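Local coordinates for selenium-binding protein (PDB 2ECE), which is of unknown function but adopts a beta-propeller fold and, judged by its family, may bind selenium, at residues 344-349 and 359-364; 78-83 and 91-96; 189-194 and 253-258. All coordinates share one frame; numbering follows the deposited sequence.

Contact 1: 344-349 and 359-364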
loop_
_atom_site.group_PDB
_atom_site.type_symbol
_atom_site.label_atom_id
_atom_site.label_comp_id
_atom_site.label_asym_id
_atom_site.label_seq_id
_atom_site.Cartn_x
_atom_site.Cartn_y
_atom_site.Cartn_z
ATOM N N GLU A 344 0.767 7.264 14.946
ATOM C CA GLU A 344 2.225 7.221 14.901
ATOM C C GLU A 344 2.788 6.556 13.648
ATOM O O GLU A 344 2.081 5.871 12.904
ATOM C CB GLU A 344 2.779 6.439 16.104
ATOM C CG GLU A 344 2.364 6.910 17.496
ATOM C CD GLU A 344 2.880 5.978 18.597
ATOM O OE1 GLU A 344 3.503 4.945 18.264
ATOM O OE2 GLU A 344 2.661 6.269 19.791
ATOM N N VAL A 345 4.076 6.791 13.431
ATOM C CA VAL A 345 4.831 6.154 12.368
ATOM C C VAL A 345 6.028 5.695 13.181
ATOM O O VAL A 345 6.617 6.492 13.923
ATOM C CB VAL A 345 5.330 7.118 11.269
ATOM C CG1 VAL A 345 6.238 6.355 10.316
ATOM C CG2 VAL A 345 4.159 7.701 10.487
ATOM N N ARG A 346 6.358 4.413 13.085
ATOM C CA ARG A 346 7.484 3.858 13.816
ATOM C C ARG A 346 8.513 3.286 12.855
ATOM O O ARG A 346 8.195 2.939 11.710
ATOM C CB ARG A 346 7.016 2.743 14.756
ATOM C CG ARG A 346 6.038 3.186 15.827
ATOM C CD ARG A 346 5.713 2.032 16.763
ATOM N NE ARG A 346 4.827 2.442 17.847
ATOM C CZ ARG A 346 4.569 1.705 18.921
ATOM N NH1 ARG A 346 5.127 0.511 19.066
ATOM N NH2 ARG A 346 3.754 2.169 19.856
ATOM N N GLN A 347 9.749 3.193 13.335
ATOM C CA GLN A 347 10.853 2.641 12.570
ATOM C C GLN A 347 11.438 1.501 13.395
ATOM O O GLN A 347 11.847 1.702 14.536
ATOM C CB GLN A 347 11.934 3.698 12.333
ATOM C CG GLN A 347 13.203 3.140 11.699
ATOM C CD GLN A 347 14.379 4.093 11.800
ATOM O OE1 GLN A 347 14.903 4.570 10.789
ATOM N NE2 GLN A 347 14.800 4.378 13.023
ATOM N N TYR A 348 11.464 0.302 12.826
ATOM C CA TYR A 348 12.020 -0.847 13.523
ATOM C C TYR A 348 13.265 -1.344 12.805
ATOM O O TYR A 348 13.247 -1.572 11.594
ATOM C CB TYR A 348 11.013 -1.996 13.598
ATOM C CG TYR A 348 9.894 -1.803 14.588
ATOM C CD1 TYR A 348 8.785 -1.022 14.275
ATOM C CD2 TYR A 348 9.941 -2.413 15.844
ATOM C CE1 TYR A 348 7.742 -0.853 15.188
ATOM C CE2 TYR A 348 8.908 -2.252 16.765
ATOM C CZ TYR A 348 7.810 -1.470 16.430
ATOM O OH TYR A 348 6.781 -1.310 17.333
ATOM N N ASP A 349 14.351 -1.495 13.553
ATOM C CA ASP A 349 15.590 -2.001 12.983
ATOM C C ASP A 349 15.358 -3.499 12.830
ATOM O O ASP A 349 15.084 -4.189 13.809
ATOM C CB ASP A 349 16.754 -1.728 13.948
ATOM C CG ASP A 349 18.067 -2.319 13.472
ATOM O OD1 ASP A 349 19.096 -1.612 13.555
ATOM O OD2 ASP A 349 18.080 -3.488 13.028
ATOM N N THR A 359 13.495 1.825 16.825
ATOM C CA THR A 359 14.552 2.834 16.818
ATOM C C THR A 359 14.057 4.231 16.466
ATOM O O THR A 359 14.848 5.172 16.389
ATOM C CB THR A 359 15.680 2.460 15.829
ATOM O OG1 THR A 359 15.124 2.257 14.523
ATOM C CG2 THR A 359 16.401 1.193 16.284
ATOM N N GLY A 360 12.753 4.371 16.253
ATOM C CA GLY A 360 12.210 5.674 15.908
ATOM C C GLY A 360 10.696 5.721 15.998
ATOM O O GLY A 360 10.020 4.760 15.629
ATOM N N LYS A 361 10.164 6.843 16.480
ATOM C CA LYS A 361 8.720 7.013 16.629
ATOM C C LYS A 361 8.310 8.485 16.600
ATOM O O LYS A 361 8.855 9.301 17.343
ATOM C CB LYS A 361 8.256 6.397 17.950
ATOM C CG LYS A 361 6.775 6.608 18.248
ATOM C CD LYS A 361 6.419 6.329 19.707
ATOM C CE LYS A 361 6.691 4.891 20.118
ATOM N NZ LYS A 361 6.292 4.655 21.531
ATOM N N VAL A 362 7.359 8.827 15.736
ATOM C CA VAL A 362 6.862 10.195 15.668
ATOM C C VAL A 362 5.347 10.161 15.847
ATOM O O VAL A 362 4.698 9.158 15.541
ATOM C CB VAL A 362 7.208 10.884 14.321
ATOM C CG1 VAL A 362 8.714 11.030 14.186
ATOM C CG2 VAL A 362 6.630 10.091 13.158
ATOM N N LYS A 363 4.790 11.252 16.363
ATOM C CA LYS A 363 3.351 11.342 16.588
ATOM C C LYS A 363 2.715 12.301 15.594
ATOM O O LYS A 363 3.166 13.431 15.434
ATOM C CB LYS A 363 3.054 11.831 18.012
ATOM C CG LYS A 363 3.736 11.047 19.117
ATOM C CD LYS A 363 3.352 11.618 20.475
ATOM C CE LYS A 363 4.340 11.221 21.551
ATOM N NZ LYS A 363 4.454 9.744 21.678
ATOM N N LEU A 364 1.660 11.842 14.933
ATOM C CA LEU A 364 0.952 12.648 13.948
ATOM C C LEU A 364 -0.536 12.324 14.056
ATOM O O LEU A 364 -0.930 11.163 13.912
ATOM C CB LEU A 364 1.452 12.319 12.537
ATOM C CG LEU A 364 2.908 12.617 12.165
ATOM C CD1 LEU A 364 3.271 11.873 10.881
ATOM C CD2 LEU A 364 3.102 14.125 11.990
HETATM O O HOH W 1 3.359 4.958 21.880
#
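Lys361 reaches across to Glu344 because its CG lies anti to the backbone N (chi1 176°) and its chain then bends at chi3 (-62°), which lays CD over the carboxylate, 3.5 Å from Glu344 OE1. Arg346 leaves the neighbouring strand with an extended chain and runs alongside Lys361 in the same direction, Lys361 CE resting over one face of the guanidinium. That guanidinium lies edge-on to Glu344, NE and NH2 both donating to OE1, with the NE to OE1 distance 2.9 Å; from its other end NH1 gives a hydrogen bond in plane to Tyr348 OH. Lysine suits its exposed place, its methylenes lying over the carboxylate, while arginine's flat edge can serve Glu344 and Tyr348 together.

Beneath them lies the antiparallel hairpin of strands 344-349 and 357-363, the third and fourth strands of one propeller blade. Val345 and Val362 form a hydrogen-bonded pair, with Val362 N to Val345 O at 3.0 Å. On the opposite face their branched side chains meet, Val345 CB 3.8 Å from Val362 CG2, and pack against Leu421 of the next blade. At the far end Thr359 and Gly360 both face Gln347 in a classic beta bulge: Thr359 N bonds Gln347 O at 2.8 Å, and Gly360 N adds a weak bond to the same oxygen.

A water bridges Glu344 OE2, 2.6 Å away, and Lys361 NZ, and His369 also bonds OE2. With the arginine on one oxygen and His369 and water on the other, Glu344 is probably kept ionised although buried, its negative charge offsetting the closeness of Arg346 and Lys361.

Contact 2: 78-83 and 91-96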
loop_
_atom_site.group_PDB
_atom_site.type_symbol
_atom_site.label_atom_id
_atom_site.label_comp_id
_atom_site.label_asym_id
_atom_site.label_seq_id
_atom_site.Cartn_x
_atom_site.Cartn_y
_atom_site.Cartn_z
ATOM N N TRP A 78 3.377 1.373 -11.480
ATOM C CA TRP A 78 3.920 1.591 -12.819
ATOM C C TRP A 78 3.658 0.426 -13.754
ATOM O O TRP A 78 3.469 -0.704 -13.310
ATOM C CB TRP A 78 5.431 1.807 -12.747
ATOM C CG TRP A 78 5.838 2.993 -11.943
ATOM C CD1 TRP A 78 6.238 3.004 -10.640
ATOM C CD2 TRP A 78 5.940 4.339 -12.410
ATOM N NE1 TRP A 78 6.594 4.277 -10.268
ATOM C CE2 TRP A 78 6.422 5.117 -11.336
ATOM C CE3 TRP A 78 5.674 4.964 -13.637
ATOM C CZ2 TRP A 78 6.646 6.494 -11.450
ATOM C CZ3 TRP A 78 5.898 6.338 -13.749
ATOM C CH2 TRP A 78 6.380 7.083 -12.660
ATOM N N ASN A 79 3.671 0.707 -15.056
ATOM C CA ASN A 79 3.463 -0.325 -16.064
ATOM C C ASN A 79 4.672 -1.264 -16.081
ATOM O O ASN A 79 4.539 -2.462 -16.310
ATOM C CB ASN A 79 3.291 0.307 -17.453
ATOM C CG ASN A 79 4.554 0.998 -17.937
ATOM O OD1 ASN A 79 5.020 1.956 -17.321
ATOM N ND2 ASN A 79 5.117 0.511 -19.042
ATOM N N ALA A 80 5.856 -0.708 -15.839
ATOM C CA ALA A 80 7.080 -1.502 -15.839
ATOM C C ALA A 80 8.077 -0.957 -14.832
ATOM O O ALA A 80 8.075 0.235 -14.514
ATOM C CB ALA A 80 7.709 -1.514 -17.241
ATOM N N CYS A 81 8.936 -1.836 -14.334
ATOM C CA CYS A 81 9.926 -1.422 -13.365
ATOM C C CYS A 81 11.174 -2.305 -13.387
ATOM O O CYS A 81 11.419 -2.999 -14.369
ATOM C CB CYS A 81 9.288 -1.382 -11.978
ATOM S SG CYS A 81 8.469 -2.900 -11.392
ATOM N N SER A 82 11.959 -2.279 -12.311
ATOM C CA SER A 82 13.199 -3.058 -12.253
ATOM C C SER A 82 13.060 -4.540 -12.605
ATOM O O SER A 82 14.020 -5.172 -13.058
ATOM C CB SER A 82 13.843 -2.911 -10.871
ATOM O OG SER A 82 14.251 -1.569 -10.656
ATOM N N SER A 83 11.869 -5.093 -12.397
ATOM C CA SER A 83 11.621 -6.498 -12.696
ATOM C C SER A 83 11.856 -6.811 -14.173
ATOM O O SER A 83 12.022 -7.974 -14.537
ATOM C CB SER A 83 10.188 -6.868 -12.318
ATOM O OG SER A 83 9.257 -6.075 -13.046
ATOM N N PRO A 91 10.777 -7.365 -23.613
ATOM C CA PRO A 91 11.515 -6.331 -24.334
ATOM C C PRO A 91 10.759 -5.043 -24.640
ATOM O O PRO A 91 9.540 -5.033 -24.829
ATOM C CB PRO A 91 11.933 -7.055 -25.604
ATOM C CG PRO A 91 10.697 -7.839 -25.914
ATOM C CD PRO A 91 10.322 -8.417 -24.546
ATOM N N ASN A 92 11.521 -3.959 -24.682
ATOM C CA ASN A 92 11.020 -2.631 -24.998
ATOM C C ASN A 92 9.927 -2.038 -24.121
ATOM O O ASN A 92 9.049 -1.335 -24.620
ATOM C CB ASN A 92 10.575 -2.585 -26.463
ATOM C CG ASN A 92 11.683 -2.987 -27.415
ATOM O OD1 ASN A 92 12.817 -2.519 -27.294
ATOM N ND2 ASN A 92 11.363 -3.856 -28.369
ATOM N N ILE A 93 9.954 -2.324 -22.824
ATOM C CA ILE A 93 8.976 -1.716 -21.935
ATOM C C ILE A 93 9.780 -0.730 -21.100
ATOM O O ILE A 93 10.952 -0.964 -20.824
ATOM C CB ILE A 93 8.261 -2.743 -21.019
ATOM C CG1 ILE A 93 9.277 -3.585 -20.247
ATOM C CG2 ILE A 93 7.336 -3.612 -21.851
ATOM C CD1 ILE A 93 8.632 -4.559 -19.267
ATOM N N GLU A 94 9.167 0.385 -20.730
ATOM C CA GLU A 94 9.854 1.400 -19.946
ATOM C C GLU A 94 8.951 1.881 -18.818
ATOM O O GLU A 94 7.732 1.760 -18.912
ATOM C CB GLU A 94 10.246 2.577 -20.855
ATOM C CG GLU A 94 9.069 3.250 -21.560
ATOM C CD GLU A 94 9.499 4.333 -22.547
ATOM O OE1 GLU A 94 10.614 4.879 -22.394
ATOM O OE2 GLU A 94 8.716 4.649 -23.467
ATOM N N ARG A 95 9.545 2.402 -17.744
ATOM C CA ARG A 95 8.753 2.917 -16.628
ATOM C C ARG A 95 8.164 4.213 -17.161
ATOM O O ARG A 95 8.787 5.276 -17.074
ATOM C CB ARG A 95 9.640 3.217 -15.419
ATOM C CG ARG A 95 8.864 3.556 -14.158
ATOM C CD ARG A 95 9.759 4.222 -13.128
ATOM N NE ARG A 95 10.875 3.386 -12.688
ATOM C CZ ARG A 95 10.796 2.443 -11.754
ATOM N NH1 ARG A 95 9.642 2.191 -11.144
ATOM N NH2 ARG A 95 11.882 1.761 -11.414
ATOM N N ARG A 96 6.957 4.125 -17.704
ATOM C CA ARG A 96 6.338 5.289 -18.309
ATOM C C ARG A 96 4.919 5.610 -17.865
ATOM O O ARG A 96 4.566 6.778 -17.700
ATOM C CB ARG A 96 6.364 5.112 -19.829
ATOM C CG ARG A 96 5.628 6.175 -20.590
ATOM C CD ARG A 96 5.909 6.075 -22.070
ATOM N NE ARG A 96 5.274 7.182 -22.772
ATOM C CZ ARG A 96 5.423 7.435 -24.065
ATOM N NH1 ARG A 96 6.191 6.654 -24.816
ATOM N NH2 ARG A 96 4.811 8.482 -24.605
#
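Arg95 lays its aliphatic stem across the indole of Trp78, CG standing 3.5 Å from CD2 over one face of the ring. This CH-pi contact lies above the six-membered ring, whereas the guanidinium carbon CZ sits over the five-membered ring, 4.8 Å from its centroid, in a cation-pi arrangement. The guanidinium stands nearly upright on the indole, the two planes 83° apart, so it presents an edge to the tryptophan and turns a face to the backbone of Cys81. CG anti to the backbone N and a bend at chi3 (-61°) let one arginine use both halves of the ring. Tryptophan suits the place, offering a broad face to methylenes and charge alike.

Beside this pair, the Asn79 amide spans the other segment's backbone. OD1 accepts from Arg96 N at 2.9 Å, in the carbonyl plane on a lone pair, while ND2 donates to Glu94 O, also at 2.9 Å. An asparagine, donor and acceptor on one short stem, can thus imitate a strand partner where the chain is irregular. Both segments belong to the long excursion between strands 77-78 and 97-101, the first two of a propeller blade, and Asn79 OD1 also accepts from Phe97 N where the second begins. Ala80 CB, a methyl small enough for the loop's two arms to close, packs on Ile93 CD1 at 3.8 Å.

Around this layer, Asp457 forms a salt bridge with Arg95 NH2, which also donates to Thr11 O, and Asp9 accepts from Arg95 N. Cys81 is joined by a disulfide to Cys145, tying the loop to the neighbouring blade.

Contact 3: 189-194 and 253-258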
loop_
_atom_site.group_PDB
_atom_site.type_symbol
_atom_site.label_atom_id
_atom_site.label_comp_id
_atom_site.label_asym_id
_atom_site.label_seq_id
_atom_site.Cartn_x
_atom_site.Cartn_y
_atom_site.Cartn_z
ATOM N N LEU A 189 -10.671 -15.011 -0.008
ATOM C CA LEU A 189 -10.475 -13.593 0.271
ATOM C C LEU A 189 -9.175 -13.097 -0.373
ATOM O O LEU A 189 -8.314 -13.893 -0.750
ATOM C CB LEU A 189 -10.412 -13.369 1.782
ATOM C CG LEU A 189 -11.629 -12.826 2.545
ATOM C CD1 LEU A 189 -12.937 -13.142 1.840
ATOM C CD2 LEU A 189 -11.598 -13.401 3.954
ATOM N N ALA A 190 -9.036 -11.780 -0.492
ATOM C CA ALA A 190 -7.841 -11.190 -1.088
ATOM C C ALA A 190 -7.657 -9.773 -0.563
ATOM O O ALA A 190 -8.496 -9.268 0.190
ATOM C CB ALA A 190 -7.979 -11.149 -2.624
ATOM N N TYR A 191 -6.531 -9.162 -0.929
ATOM C CA TYR A 191 -6.258 -7.764 -0.573
ATOM C C TYR A 191 -4.979 -7.284 -1.260
ATOM O O TYR A 191 -5.029 -6.594 -2.278
ATOM C CB TYR A 191 -6.067 -7.612 0.928
ATOM C CG TYR A 191 -5.816 -6.180 1.355
ATOM C CD1 TYR A 191 -4.535 -5.715 1.682
ATOM C CD2 TYR A 191 -6.865 -5.265 1.361
ATOM C CE1 TYR A 191 -4.320 -4.357 1.997
ATOM C CE2 TYR A 191 -6.665 -3.925 1.668
ATOM C CZ TYR A 191 -5.397 -3.476 1.983
ATOM O OH TYR A 191 -5.221 -2.150 2.286
ATOM N N ASP A 192 -3.854 -7.831 -0.821
ATOM C CA ASP A 192 -2.563 -7.415 -1.372
ATOM C C ASP A 192 -1.822 -8.647 -1.862
ATOM O O ASP A 192 -2.271 -9.773 -1.664
ATOM C CB ASP A 192 -1.723 -6.668 -0.310
ATOM C CG ASP A 192 -0.444 -6.073 -0.889
ATOM O OD1 ASP A 192 -0.497 -5.523 -2.013
ATOM O OD2 ASP A 192 0.608 -6.140 -0.216
ATOM N N PHE A 193 -0.695 -8.430 -2.523
ATOM C CA PHE A 193 0.112 -9.528 -3.025
ATOM C C PHE A 193 1.453 -8.987 -3.461
ATOM O O PHE A 193 1.598 -7.797 -3.715
ATOM C CB PHE A 193 -0.542 -10.193 -4.248
ATOM C CG PHE A 193 -0.388 -9.400 -5.538
ATOM C CD1 PHE A 193 -1.231 -8.325 -5.824
ATOM C CD2 PHE A 193 0.615 -9.719 -6.453
ATOM C CE1 PHE A 193 -1.076 -7.579 -7.004
ATOM C CE2 PHE A 193 0.778 -8.980 -7.637
ATOM C CZ PHE A 193 -0.070 -7.908 -7.911
ATOM N N TRP A 194 2.437 -9.869 -3.516
ATOM C CA TRP A 194 3.744 -9.517 -4.030
ATOM C C TRP A 194 4.483 -10.810 -4.331
ATOM O O TRP A 194 3.870 -11.877 -4.369
ATOM C CB TRP A 194 4.557 -8.604 -3.098
ATOM C CG TRP A 194 5.414 -7.683 -3.945
ATOM C CD1 TRP A 194 5.710 -7.858 -5.270
ATOM C CD2 TRP A 194 6.062 -6.458 -3.552
ATOM N NE1 TRP A 194 6.492 -6.825 -5.727
ATOM C CE2 TRP A 194 6.725 -5.952 -4.699
ATOM C CE3 TRP A 194 6.146 -5.738 -2.350
ATOM C CZ2 TRP A 194 7.465 -4.763 -4.680
ATOM C CZ3 TRP A 194 6.890 -4.547 -2.333
ATOM C CH2 TRP A 194 7.535 -4.076 -3.492
ATOM N N ALA A 253 -5.436 -9.358 7.249
ATOM C CA ALA A 253 -4.056 -9.650 6.886
ATOM C C ALA A 253 -3.870 -8.735 5.668
ATOM O O ALA A 253 -4.250 -9.129 4.556
ATOM C CB ALA A 253 -3.919 -11.129 6.495
ATOM N N LEU A 254 -3.273 -7.556 5.847
ATOM C CA LEU A 254 -3.140 -6.612 4.772
ATOM C C LEU A 254 -1.826 -6.719 3.943
ATOM O O LEU A 254 -1.745 -7.505 2.988
ATOM C CB LEU A 254 -3.371 -5.141 5.370
ATOM C CG LEU A 254 -4.801 -5.051 5.974
ATOM C CD1 LEU A 254 -5.094 -3.586 6.142
ATOM C CD2 LEU A 254 -5.898 -5.693 5.096
ATOM N N GLU A 255 -1.014 -5.648 4.104
ATOM C CA GLU A 255 0.209 -5.405 3.345
ATOM C C GLU A 255 1.341 -6.381 3.411
ATOM O O GLU A 255 1.884 -6.669 4.497
ATOM C CB GLU A 255 0.752 -3.984 3.659
ATOM C CG GLU A 255 -0.211 -2.812 3.431
ATOM C CD GLU A 255 -0.597 -2.594 1.972
ATOM O OE1 GLU A 255 0.235 -2.860 1.085
ATOM O OE2 GLU A 255 -1.731 -2.133 1.711
ATOM N N LEU A 256 1.736 -6.856 2.232
ATOM C CA LEU A 256 2.782 -7.881 2.113
ATOM C C LEU A 256 4.088 -7.280 1.667
ATOM O O LEU A 256 4.139 -6.638 0.616
ATOM C CB LEU A 256 2.364 -8.977 1.111
ATOM C CG LEU A 256 1.389 -10.030 1.632
ATOM C CD1 LEU A 256 0.711 -10.747 0.480
ATOM C CD2 LEU A 256 2.149 -11.004 2.518
ATOM N N ARG A 257 5.149 -7.482 2.440
ATOM C CA ARG A 257 6.425 -6.890 2.075
ATOM C C ARG A 257 7.605 -7.853 2.129
ATOM O O ARG A 257 8.202 -8.066 3.183
ATOM C CB ARG A 257 6.721 -5.684 2.976
ATOM C CG ARG A 257 5.698 -4.549 2.888
ATOM C CD ARG A 257 5.758 -3.795 1.548
ATOM N NE ARG A 257 4.865 -2.631 1.550
ATOM C CZ ARG A 257 3.557 -2.677 1.312
ATOM N NH1 ARG A 257 2.965 -3.829 1.031
ATOM N NH2 ARG A 257 2.834 -1.569 1.387
ATOM N N PRO A 258 7.932 -8.475 0.988
ATOM C CA PRO A 258 9.061 -9.411 0.923
ATOM C C PRO A 258 10.320 -8.561 1.145
ATOM O O PRO A 258 10.297 -7.355 0.877
ATOM C CB PRO A 258 9.013 -9.915 -0.523
ATOM C CG PRO A 258 7.562 -9.749 -0.917
ATOM C CD PRO A 258 7.202 -8.424 -0.293
HETATM O O HOH W 2 -3.265 -1.101 3.529
HETATM O O HOH W 3 -0.034 -2.824 -1.494
#
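Residues 191-194 run beside strand 253-258 in nearly the same direction, 12° apart end to end, and the CA atoms of Asp192 and Glu255 come within 5.8 Å. The two belong to successive blades of the beta-propeller, strand 193-196 and strand 250-258 each being the first strand of its own sheet, so side chains do most of the joining. Tyr191 spreads its ring over Leu254, whose CD2 lies 3.5 Å from the ring centroid in a CH-pi contact close to the normal. The leucine branch lets this methyl sit over the ring centre while CB meets CE1. Tyr191 OH donates to a water, which donates in turn to Glu255 OE2.

Asp192 extends its carboxylate, with CG anti to the backbone N (chi1 -173°), far enough to substitute for a strand partner: OD2 takes Leu256 N at 2.8 Å on its anti lone pair, in a nearly straight bond of 170°. The same oxygen meets the edge of the Arg257 guanidinium at 3.5 Å in a salt bridge. Arg257 grips Glu255 OE1 end-on with NH1 and NH2, which sets both acids along the edge of one guanidinium and probably offsets the repulsion of Asp192 OD2 and Glu255 OE1, 3.5 Å apart. Asp325 supplies a further anion to NH2, Thr142 bonds Asp192 OD1, and His75 bonds Glu255 OE2, so the buried network reaches into other blades.

At the end of the contact the broad Trp194, stacked with His144, touches Pro258, whose ring puts CD, in place of an N-H, against the indole. There CD approaches obliquely, 3.5 Å from Trp194 CE3.

Along the chain the three contacts come in series, 78-83 with 91-96 first, then 189-194 with 253-258, and last 344-349 with 359-364. They share no sheet. Contact 2 lies in the connection between two strands of one blade, contact 3 joins the first strands of two successive blades, and contact 1 is a hairpin within a later blade. Contact 3 is nearest the middle of the molecule, its centre about 9 Å from that of the chain, against about 18 and 20 Å for contacts 1 and 2. Its centre is about 22 Å from each of theirs, which are themselves about 33 Å apart. They pair strands within a blade, pack a loop and join neighbouring blades.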